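Local coordinates for HdaB,HdaA (Adhesin), HUS-associated diffuse adherence (Escherichia coli, PDB 5D55), which forms the minor tip subunit of the AAF/IV (Hda) pilus of enteroaggregative Escherichia coli, a chaperone-usher fibre probably involved in adhesion and biofilm formation, at residues P70-G80 with F105-H116. Sequence-based numbering, arbitrary orientation.
Sequences PQHNLRIRIGG and FYIEVDGNQQVH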
# COMPACT_ATOMS: atom_id res chain seq x y z
N PRO B 70 -19.10 29.41 16.78
CA PRO B 70 -19.44 28.57 17.94
C PRO B 70 -18.66 27.26 17.93
O PRO B 70 -18.42 26.68 16.86
CB PRO B 70 -20.93 28.30 17.76
CG PRO B 70 -21.44 29.51 17.03
CD PRO B 70 -20.30 29.95 16.12
N GLN B 71 -18.26 26.81 19.10
CA GLN B 71 -17.44 25.62 19.24
C GLN B 71 -18.22 24.56 20.02
O GLN B 71 -18.27 24.58 21.26
CB GLN B 71 -16.13 26.00 19.92
CG GLN B 71 -15.10 24.94 19.94
N HIS B 72 -18.87 23.67 19.27
CA HIS B 72 -19.67 22.59 19.83
C HIS B 72 -19.33 21.27 19.14
O HIS B 72 -18.62 21.25 18.13
CB HIS B 72 -21.15 22.88 19.64
CG HIS B 72 -21.68 23.92 20.57
ND1 HIS B 72 -22.46 23.62 21.67
CD2 HIS B 72 -21.55 25.27 20.57
CE1 HIS B 72 -22.79 24.73 22.29
NE2 HIS B 72 -22.25 25.75 21.65
N ASN B 73 -19.85 20.17 19.68
CA ASN B 73 -19.48 18.83 19.24
C ASN B 73 -20.55 18.14 18.40
O ASN B 73 -21.76 18.32 18.62
CB ASN B 73 -19.10 17.96 20.44
CG ASN B 73 -18.00 18.58 21.30
OD1 ASN B 73 -18.21 18.85 22.49
ND2 ASN B 73 -16.86 18.84 20.70
N LEU B 74 -20.09 17.36 17.42
CA LEU B 74 -20.96 16.53 16.60
C LEU B 74 -20.37 15.14 16.52
O LEU B 74 -19.18 14.99 16.25
CB LEU B 74 -21.10 17.12 15.20
CG LEU B 74 -21.65 16.22 14.08
CD1 LEU B 74 -23.13 15.89 14.29
CD2 LEU B 74 -21.42 16.88 12.73
N ARG B 75 -21.19 14.12 16.76
CA ARG B 75 -20.71 12.74 16.72
C ARG B 75 -21.08 12.13 15.37
O ARG B 75 -22.25 12.16 14.98
CB ARG B 75 -21.32 11.90 17.87
CG ARG B 75 -20.66 12.06 19.24
CD ARG B 75 -21.17 13.32 19.99
NE ARG B 75 -20.60 13.44 21.34
CZ ARG B 75 -20.73 14.52 22.11
NH1 ARG B 75 -21.41 15.59 21.69
NH2 ARG B 75 -20.18 14.54 23.32
N ILE B 76 -20.07 11.61 14.67
CA ILE B 76 -20.28 11.06 13.32
C ILE B 76 -19.74 9.66 13.17
O ILE B 76 -18.90 9.24 13.95
CB ILE B 76 -19.65 11.95 12.23
CG1 ILE B 76 -18.16 12.21 12.52
CG2 ILE B 76 -20.46 13.22 12.07
CD1 ILE B 76 -17.38 12.80 11.36
N ARG B 77 -20.25 8.93 12.17
CA ARG B 77 -19.74 7.60 11.80
C ARG B 77 -19.75 7.49 10.28
O ARG B 77 -20.42 8.27 9.62
CB ARG B 77 -20.62 6.49 12.40
CG ARG B 77 -22.06 6.47 11.88
CD ARG B 77 -22.72 5.12 12.17
NE ARG B 77 -24.08 5.03 11.64
CZ ARG B 77 -25.18 5.30 12.34
NH1 ARG B 77 -25.10 5.68 13.61
NH2 ARG B 77 -26.37 5.19 11.77
N ILE B 78 -19.01 6.52 9.73
CA ILE B 78 -19.16 6.16 8.31
C ILE B 78 -20.42 5.31 8.16
O ILE B 78 -20.66 4.41 8.98
CB ILE B 78 -17.95 5.36 7.78
CG1 ILE B 78 -16.64 6.13 8.00
CG2 ILE B 78 -18.12 4.99 6.28
CD1 ILE B 78 -16.51 7.36 7.09
N GLY B 79 -21.23 5.61 7.14
CA GLY B 79 -22.39 4.79 6.82
C GLY B 79 -22.39 4.30 5.38
O GLY B 79 -21.48 4.61 4.59
N GLY B 80 -23.42 3.53 5.05
CA GLY B 80 -23.64 3.07 3.69
C GLY B 80 -23.80 1.57 3.64
O GLY B 80 -23.19 0.85 4.44
N PHE B 105 -19.63 5.66 0.21
CA PHE B 105 -19.86 5.66 1.64
C PHE B 105 -20.43 7.03 2.04
O PHE B 105 -20.48 7.95 1.21
CB PHE B 105 -18.55 5.35 2.41
CG PHE B 105 -17.46 6.38 2.21
CD1 PHE B 105 -17.33 7.46 3.09
CD2 PHE B 105 -16.58 6.28 1.14
CE1 PHE B 105 -16.34 8.41 2.91
CE2 PHE B 105 -15.58 7.22 0.95
CZ PHE B 105 -15.45 8.28 1.83
N TYR B 106 -20.87 7.15 3.30
CA TYR B 106 -21.40 8.42 3.81
C TYR B 106 -20.80 8.79 5.16
O TYR B 106 -20.33 7.93 5.90
CB TYR B 106 -22.93 8.40 3.91
CG TYR B 106 -23.63 7.96 2.64
CD1 TYR B 106 -24.00 8.89 1.67
CD2 TYR B 106 -23.89 6.61 2.41
CE1 TYR B 106 -24.62 8.48 0.49
CE2 TYR B 106 -24.51 6.19 1.25
CZ TYR B 106 -24.88 7.13 0.29
OH TYR B 106 -25.50 6.72 -0.87
N ILE B 107 -20.79 10.09 5.46
CA ILE B 107 -20.61 10.54 6.82
C ILE B 107 -22.02 10.71 7.34
O ILE B 107 -22.85 11.39 6.71
CB ILE B 107 -19.86 11.91 6.92
CG1 ILE B 107 -18.48 11.87 6.24
CG2 ILE B 107 -19.79 12.39 8.38
CD1 ILE B 107 -17.44 11.00 6.97
N GLU B 108 -22.33 10.03 8.44
CA GLU B 108 -23.68 10.06 9.00
C GLU B 108 -23.66 10.50 10.45
O GLU B 108 -22.67 10.29 11.15
CB GLU B 108 -24.35 8.69 8.90
CG GLU B 108 -24.55 8.21 7.45
CD GLU B 108 -25.31 6.90 7.36
OE1 GLU B 108 -25.54 6.25 8.40
OE2 GLU B 108 -25.68 6.53 6.23
N VAL B 109 -24.77 11.09 10.90
CA VAL B 109 -24.94 11.45 12.29
C VAL B 109 -24.97 10.16 13.11
O VAL B 109 -25.72 9.23 12.82
CB VAL B 109 -26.25 12.24 12.49
CG1 VAL B 109 -26.44 12.56 13.95
CG2 VAL B 109 -26.21 13.53 11.66
N ASP B 110 -24.14 10.11 14.14
CA ASP B 110 -24.02 8.90 14.97
C ASP B 110 -24.80 9.11 16.27
O ASP B 110 -24.30 9.71 17.22
CB ASP B 110 -22.54 8.59 15.22
CG ASP B 110 -22.31 7.25 15.92
OD1 ASP B 110 -23.26 6.44 16.03
OD2 ASP B 110 -21.18 7.01 16.38
N GLY B 111 -26.04 8.63 16.29
CA GLY B 111 -26.95 8.83 17.43
C GLY B 111 -27.77 10.11 17.32
O GLY B 111 -27.25 11.15 16.87
N ASN B 112 -29.04 10.05 17.71
CA ASN B 112 -29.91 11.24 17.71
C ASN B 112 -29.23 12.43 18.41
O ASN B 112 -28.75 12.30 19.54
CB ASN B 112 -31.23 10.94 18.42
CG ASN B 112 -32.18 10.07 17.60
OD1 ASN B 112 -31.84 9.58 16.51
ND2 ASN B 112 -33.38 9.87 18.13
N GLN B 113 -29.17 13.58 17.74
CA GLN B 113 -28.44 14.74 18.29
C GLN B 113 -29.09 16.06 17.93
O GLN B 113 -29.45 16.30 16.77
CB GLN B 113 -26.99 14.78 17.78
CG GLN B 113 -26.03 13.78 18.42
CD GLN B 113 -24.77 13.63 17.60
OE1 GLN B 113 -23.88 14.49 17.62
NE2 GLN B 113 -24.69 12.54 16.84
N GLN B 114 -29.23 16.92 18.94
CA GLN B 114 -29.53 18.32 18.73
C GLN B 114 -28.18 18.99 18.62
O GLN B 114 -27.47 19.15 19.62
CB GLN B 114 -30.35 18.91 19.89
CG GLN B 114 -30.64 20.39 19.71
CD GLN B 114 -31.21 21.07 20.94
OE1 GLN B 114 -31.02 22.27 21.12
NE2 GLN B 114 -31.92 20.33 21.78
N VAL B 115 -27.81 19.34 17.39
CA VAL B 115 -26.47 19.79 17.07
C VAL B 115 -26.49 21.30 16.96
O VAL B 115 -27.32 21.87 16.24
CB VAL B 115 -25.98 19.20 15.73
CG1 VAL B 115 -24.52 19.61 15.43
CG2 VAL B 115 -26.12 17.69 15.72
N HIS B 116 -25.57 21.94 17.67
CA HIS B 116 -25.48 23.39 17.64
C HIS B 116 -25.03 23.87 16.26
O HIS B 116 -24.11 23.28 15.69
CB HIS B 116 -24.51 23.89 18.70
CG HIS B 116 -24.57 25.37 18.92
ND1 HIS B 116 -25.14 25.94 20.04
CD2 HIS B 116 -24.14 26.41 18.15
CE1 HIS B 116 -25.05 27.25 19.96
NE2 HIS B 116 -24.45 27.56 18.83
O HOH W 1 -23.55 20.34 19.18
O HOH W 2 -23.37 16.27 19.33
O HOH W 3 -18.49 7.43 15.75
O HOH W 4 -27.31 4.15 9.38
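Glu108 settles its carboxylate into the hollow left by Gly79, CD 3.6 Å from the bare Gly79 CA, where paired backbone hydrogen bonds join Arg77 to Glu108 and Gly79 to Tyr106. On the same face Arg77, with CG between backbone N and carbonyl carbon (chi1 64°), sends NH1 into a salt bridge with Asp110 OD1 (3.1 Å), which lies in the guanidinium plane but is met from above the carboxylate; Asp28 forms a second salt bridge to NH1, and Glu108 OE1 a long one to NH2. The opposite face is apolar: Ile107 meets Ile78 CD1 to CD1 and Ile76 CG2 to CG2, both at 3.8 Å, and Leu74 CD1 touches Val115 CG2.

Beyond Asp110 the backbones part, and the Gln113 amide grips Arg75 as a strand partner would: OE1 accepts from Arg75 N (2.8 Å), and NE2 donates almost straight to Arg75 O (177°), which Asp110 N shares. Farther out, the His72 and His116 rings form an offset stack, centroids 3.8 Å apart. Both segments belong to the HdaB part of the fusion, of the AfaD-like family; strands 73-79 and 102-109 are antiparallel neighbours in one sheet of the immunoglobulin-like beta-sandwich characteristic of chaperone-usher pilus subunits.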